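Long-range contact in beta-galactosidase (Bacillus circulans, PDB 4MAD), which probably hydrolyses terminal non-reducing beta-D-galactose residues in beta-D-galactosides, as a family 35 glycoside hydrolase: residues F529-W535 against H582-V588. Sequence-based numbering, arbitrary orientation.
Sequences FIDLSEW and HQSVTFV
Trp535 and Val585 meet in the buried part of this contact, where the indole NE1 lies 3.3 Å from CG1 of the valine. The same NE1 donates to the backbone O of Ser584 (3.1 Å); the oxygen sits in the plane of the indole, but the N-H arrives from above the carbonyl plane. With CG anti to the carbonyl carbon, chi1 -66° turns the NE1 edge of the indole to the start of strand 584-588, and Leu575 of strand 569-577 and Tyr550 of strand 545-551 also touch the ring. His582 sets its ring edge against the indole face, planes at 82°, while its CB lies over the six-membered ring, toward the rim. With an alanine at Trp535, Ser584 O is likely to lose this donor and His582 the face its edge meets, with a gap beside Val585. Toward Phe529, backbone bonds join the strands: Val588 N donates to Phe529 O at 2.7 Å and Phe529 N returns a bond to Val588 O, making these two a hydrogen-bonded pair, and Asp531 N reaches Thr586 O. These are neighbouring antiparallel strands in the eight-stranded sheet of the galactose-binding-like domain, 584-588 lying between 528-531 and 357-366. Ile530 and Phe587, both buried, lie side by side on one face of the sheet, CG1 only 3.3 Å from CE1. The solvent side is looser. Here exposed Glu534, extended beyond CG, covers a face of the partly exposed imidazole of His582, its CG 3.9 Å from the ring centroid and its carboxylate stacked at 25°.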
ATOM      1  N   PHE A 529      16.522 -11.249  -4.939  1.00 16.85           N
ATOM      2  CA  PHE A 529      16.323 -10.416  -3.779  1.00 17.89           C
ATOM      3  C   PHE A 529      17.589  -9.677  -3.411  1.00 20.34           C
ATOM      4  O   PHE A 529      18.623 -10.241  -3.420  1.00 20.14           O
ATOM      5  CB  PHE A 529      15.849 -11.237  -2.608  1.00 16.94           C
ATOM      6  CG  PHE A 529      14.689 -12.146  -2.926  1.00 18.64           C
ATOM      7  CD1 PHE A 529      13.395 -11.792  -2.619  1.00 17.55           C
ATOM      8  CD2 PHE A 529      14.878 -13.378  -3.521  1.00 16.47           C
ATOM      9  CE1 PHE A 529      12.373 -12.593  -2.895  1.00 16.05           C
ATOM     10  CE2 PHE A 529      13.818 -14.175  -3.778  1.00 14.52           C
ATOM     11  CZ  PHE A 529      12.572 -13.758  -3.482  1.00 19.11           C
ATOM     12  N   ILE A 530      17.457  -8.406  -3.085  1.00 17.58           N
ATOM     13  CA  ILE A 530      18.573  -7.614  -2.659  1.00 17.24           C
ATOM     14  C   ILE A 530      18.707  -7.572  -1.131  1.00 17.43           C
ATOM     15  O   ILE A 530      17.837  -7.142  -0.474  1.00 19.00           O
ATOM     16  CB  ILE A 530      18.461  -6.150  -3.159  1.00 18.83           C
ATOM     17  CG1 ILE A 530      18.298  -6.090  -4.655  1.00 20.89           C
ATOM     18  CG2 ILE A 530      19.663  -5.408  -2.799  1.00 19.54           C
ATOM     19  CD1 ILE A 530      18.228  -4.700  -5.215  1.00 23.70           C
ATOM     20  N   ASP A 531      19.835  -8.004  -0.618  1.00 17.51           N
ATOM     21  CA  ASP A 531      20.082  -8.064   0.802  1.00 18.85           C
ATOM     22  C   ASP A 531      20.652  -6.749   1.279  1.00 17.22           C
ATOM     23  O   ASP A 531      21.707  -6.414   0.907  1.00 19.44           O
ATOM     24  CB  ASP A 531      21.103  -9.127   1.113  1.00 20.75           C
ATOM     25  CG  ASP A 531      21.612  -9.053   2.518  1.00 30.01           C
ATOM     26  OD1 ASP A 531      20.981  -8.506   3.386  1.00 23.67           O
ATOM     27  OD2 ASP A 531      22.695  -9.565   2.741  1.00 37.19           O
ATOM     28  N   LEU A 532      19.874  -6.031   2.059  1.00 17.83           N
ATOM     29  CA  LEU A 532      20.187  -4.692   2.462  1.00 18.07           C
ATOM     30  C   LEU A 532      20.498  -4.571   3.936  1.00 19.24           C
ATOM     31  O   LEU A 532      20.482  -3.502   4.468  1.00 18.48           O
ATOM     32  CB  LEU A 532      19.048  -3.776   2.128  1.00 15.32           C
ATOM     33  CG  LEU A 532      18.877  -3.574   0.634  1.00 18.54           C
ATOM     34  CD1 LEU A 532      17.505  -3.540   0.155  1.00 18.31           C
ATOM     35  CD2 LEU A 532      19.711  -2.479   0.106  1.00 20.13           C
ATOM     36  N   SER A 533      20.797  -5.727   4.531  1.00 18.00           N
ATOM     37  CA  SER A 533      21.044  -5.855   5.956  1.00 17.57           C
ATOM     38  C   SER A 533      22.236  -5.032   6.414  1.00 19.13           C
ATOM     39  O   SER A 533      22.303  -4.641   7.551  1.00 18.78           O
ATOM     40  CB  SER A 533      21.237  -7.317   6.387  1.00 19.78           C
ATOM     41  OG  SER A 533      22.339  -7.894   5.788  1.00 25.31           O
ATOM     42  N   GLU A 534      23.200  -4.854   5.529  1.00 19.23           N
ATOM     43  CA  GLU A 534      24.351  -4.019   5.837  1.00 22.20           C
ATOM     44  C   GLU A 534      24.029  -2.526   5.939  1.00 21.44           C
ATOM     45  O   GLU A 534      24.693  -1.823   6.616  1.00 21.68           O
ATOM     46  CB  GLU A 534      25.547  -4.258   4.927  1.00 22.12           C
ATOM     47  CG  GLU A 534      26.812  -3.592   5.435  1.00 28.99           C
ATOM     48  CD  GLU A 534      28.043  -3.686   4.528  1.00 34.46           C
ATOM     49  OE1 GLU A 534      27.943  -3.997   3.353  1.00 27.04           O
ATOM     50  OE2 GLU A 534      29.120  -3.416   5.030  1.00 36.83           O
ATOM     51  N   TRP A 535      23.058  -2.088   5.178  1.00 17.67           N
ATOM     52  CA  TRP A 535      22.695  -0.702   5.020  1.00 17.20           C
ATOM     53  C   TRP A 535      21.763  -0.243   6.131  1.00 18.26           C
ATOM     54  O   TRP A 535      21.470  -0.993   7.007  1.00 18.86           O
ATOM     55  CB  TRP A 535      22.125  -0.470   3.626  1.00 15.01           C
ATOM     56  CG  TRP A 535      23.177  -0.681   2.556  1.00 19.66           C
ATOM     57  CD1 TRP A 535      23.650  -1.853   2.079  1.00 17.85           C
ATOM     58  CD2 TRP A 535      23.874   0.340   1.854  1.00 17.73           C
ATOM     59  NE1 TRP A 535      24.614  -1.620   1.191  1.00 18.05           N
ATOM     60  CE2 TRP A 535      24.753  -0.283   0.996  1.00 19.02           C
ATOM     61  CE3 TRP A 535      23.847   1.723   1.892  1.00 17.61           C
ATOM     62  CZ2 TRP A 535      25.591   0.416   0.163  1.00 19.99           C
ATOM     63  CZ3 TRP A 535      24.678   2.413   1.059  1.00 20.16           C
ATOM     64  CH2 TRP A 535      25.550   1.765   0.224  1.00 22.47           C
ATOM     65  N   HIS A 582      28.052   2.217   2.428  1.00 20.30           N
ATOM     66  CA  HIS A 582      28.862   1.025   2.298  1.00 23.51           C
ATOM     67  C   HIS A 582      29.248   0.811   0.840  1.00 24.55           C
ATOM     68  O   HIS A 582      28.883   1.602   0.025  1.00 24.87           O
ATOM     69  CB  HIS A 582      28.164  -0.194   2.912  1.00 23.71           C
ATOM     70  CG  HIS A 582      27.845   0.001   4.351  1.00 26.08           C
ATOM     71  ND1 HIS A 582      26.625   0.448   4.795  1.00 30.90           N
ATOM     72  CD2 HIS A 582      28.619  -0.100   5.440  1.00 24.89           C
ATOM     73  CE1 HIS A 582      26.662   0.587   6.097  1.00 24.83           C
ATOM     74  NE2 HIS A 582      27.859   0.254   6.512  1.00 27.83           N
ATOM     75  N   GLN A 583      30.057  -0.194   0.557  1.00 21.79           N
ATOM     76  CA  GLN A 583      30.623  -0.311  -0.768  1.00 22.83           C
ATOM     77  C   GLN A 583      29.854  -1.092  -1.819  1.00 19.78           C
ATOM     78  O   GLN A 583      30.130  -1.002  -2.954  1.00 21.09           O
ATOM     79  CB  GLN A 583      32.040  -0.833  -0.681  1.00 23.94           C
ATOM     80  CG  GLN A 583      32.992  -0.033   0.120  1.00 37.20           C
ATOM     81  CD  GLN A 583      33.246   1.363  -0.399  1.00 49.46           C
ATOM     82  OE1 GLN A 583      33.171   1.639  -1.581  1.00 55.65           O
ATOM     83  NE2 GLN A 583      33.573   2.254   0.507  1.00 55.63           N
ATOM     84  N   SER A 584      28.901  -1.869  -1.362  1.00 20.98           N
ATOM     85  CA  SER A 584      28.219  -2.843  -2.184  1.00 19.49           C
ATOM     86  C   SER A 584      26.930  -3.366  -1.602  1.00 21.24           C
ATOM     87  O   SER A 584      26.639  -3.185  -0.482  1.00 17.12           O
ATOM     88  CB  SER A 584      29.128  -4.040  -2.391  1.00 21.67           C
ATOM     89  OG  SER A 584      29.245  -4.754  -1.223  1.00 19.64           O
ATOM     90  N   VAL A 585      26.099  -4.127  -2.422  1.00 18.05           N
ATOM     91  CA  VAL A 585      25.055  -4.988  -2.005  1.00 20.83           C
ATOM     92  C   VAL A 585      25.184  -6.377  -2.706  1.00 21.97           C
ATOM     93  O   VAL A 585      25.806  -6.478  -3.683  1.00 22.47           O
ATOM     94  CB  VAL A 585      23.668  -4.392  -2.309  1.00 20.00           C
ATOM     95  CG1 VAL A 585      23.451  -3.114  -1.512  1.00 20.00           C
ATOM     96  CG2 VAL A 585      23.514  -4.131  -3.799  1.00 20.00           C
ATOM     97  N   THR A 586      24.390  -7.205  -2.205  1.00 22.67           N
ATOM     98  CA  THR A 586      24.439  -8.549  -2.740  1.00 24.34           C
ATOM     99  C   THR A 586      23.063  -9.057  -3.110  1.00 22.32           C
ATOM    100  O   THR A 586      22.143  -8.771  -2.444  1.00 22.71           O
ATOM    101  CB  THR A 586      24.972  -9.553  -1.751  1.00 26.74           C
ATOM    102  OG1 THR A 586      25.978  -8.959  -0.991  1.00 35.48           O
ATOM    103  CG2 THR A 586      25.591 -10.662  -2.493  1.00 29.84           C
ATOM    104  N   PHE A 587      22.952  -9.782  -4.203  1.00 22.24           N
ATOM    105  CA  PHE A 587      21.682 -10.252  -4.635  1.00 18.55           C
ATOM    106  C   PHE A 587      21.620 -11.738  -4.222  1.00 20.32           C
ATOM    107  O   PHE A 587      22.505 -12.455  -4.489  1.00 21.59           O
ATOM    108  CB  PHE A 587      21.523 -10.090  -6.138  1.00 20.49           C
ATOM    109  CG  PHE A 587      21.292  -8.680  -6.572  1.00 17.44           C
ATOM    110  CD1 PHE A 587      20.098  -8.268  -7.052  1.00 20.15           C
ATOM    111  CD2 PHE A 587      22.288  -7.789  -6.473  1.00 19.98           C
ATOM    112  CE1 PHE A 587      19.903  -6.980  -7.398  1.00 21.33           C
ATOM    113  CE2 PHE A 587      22.100  -6.496  -6.826  1.00 25.03           C
ATOM    114  CZ  PHE A 587      20.909  -6.106  -7.298  1.00 19.60           C
ATOM    115  N   VAL A 588      20.555 -12.145  -3.568  1.00 18.72           N
ATOM    116  CA  VAL A 588      20.411 -13.489  -3.051  1.00 17.36           C
ATOM    117  C   VAL A 588      19.128 -14.168  -3.575  1.00 19.61           C
ATOM    118  O   VAL A 588      18.328 -13.525  -4.181  1.00 16.96           O
ATOM    119  CB  VAL A 588      20.434 -13.480  -1.528  1.00 18.54           C
ATOM    120  CG1 VAL A 588      21.658 -12.871  -1.066  1.00 23.09           C
ATOM    121  CG2 VAL A 588      19.296 -12.718  -1.006  1.00 18.52           C
TER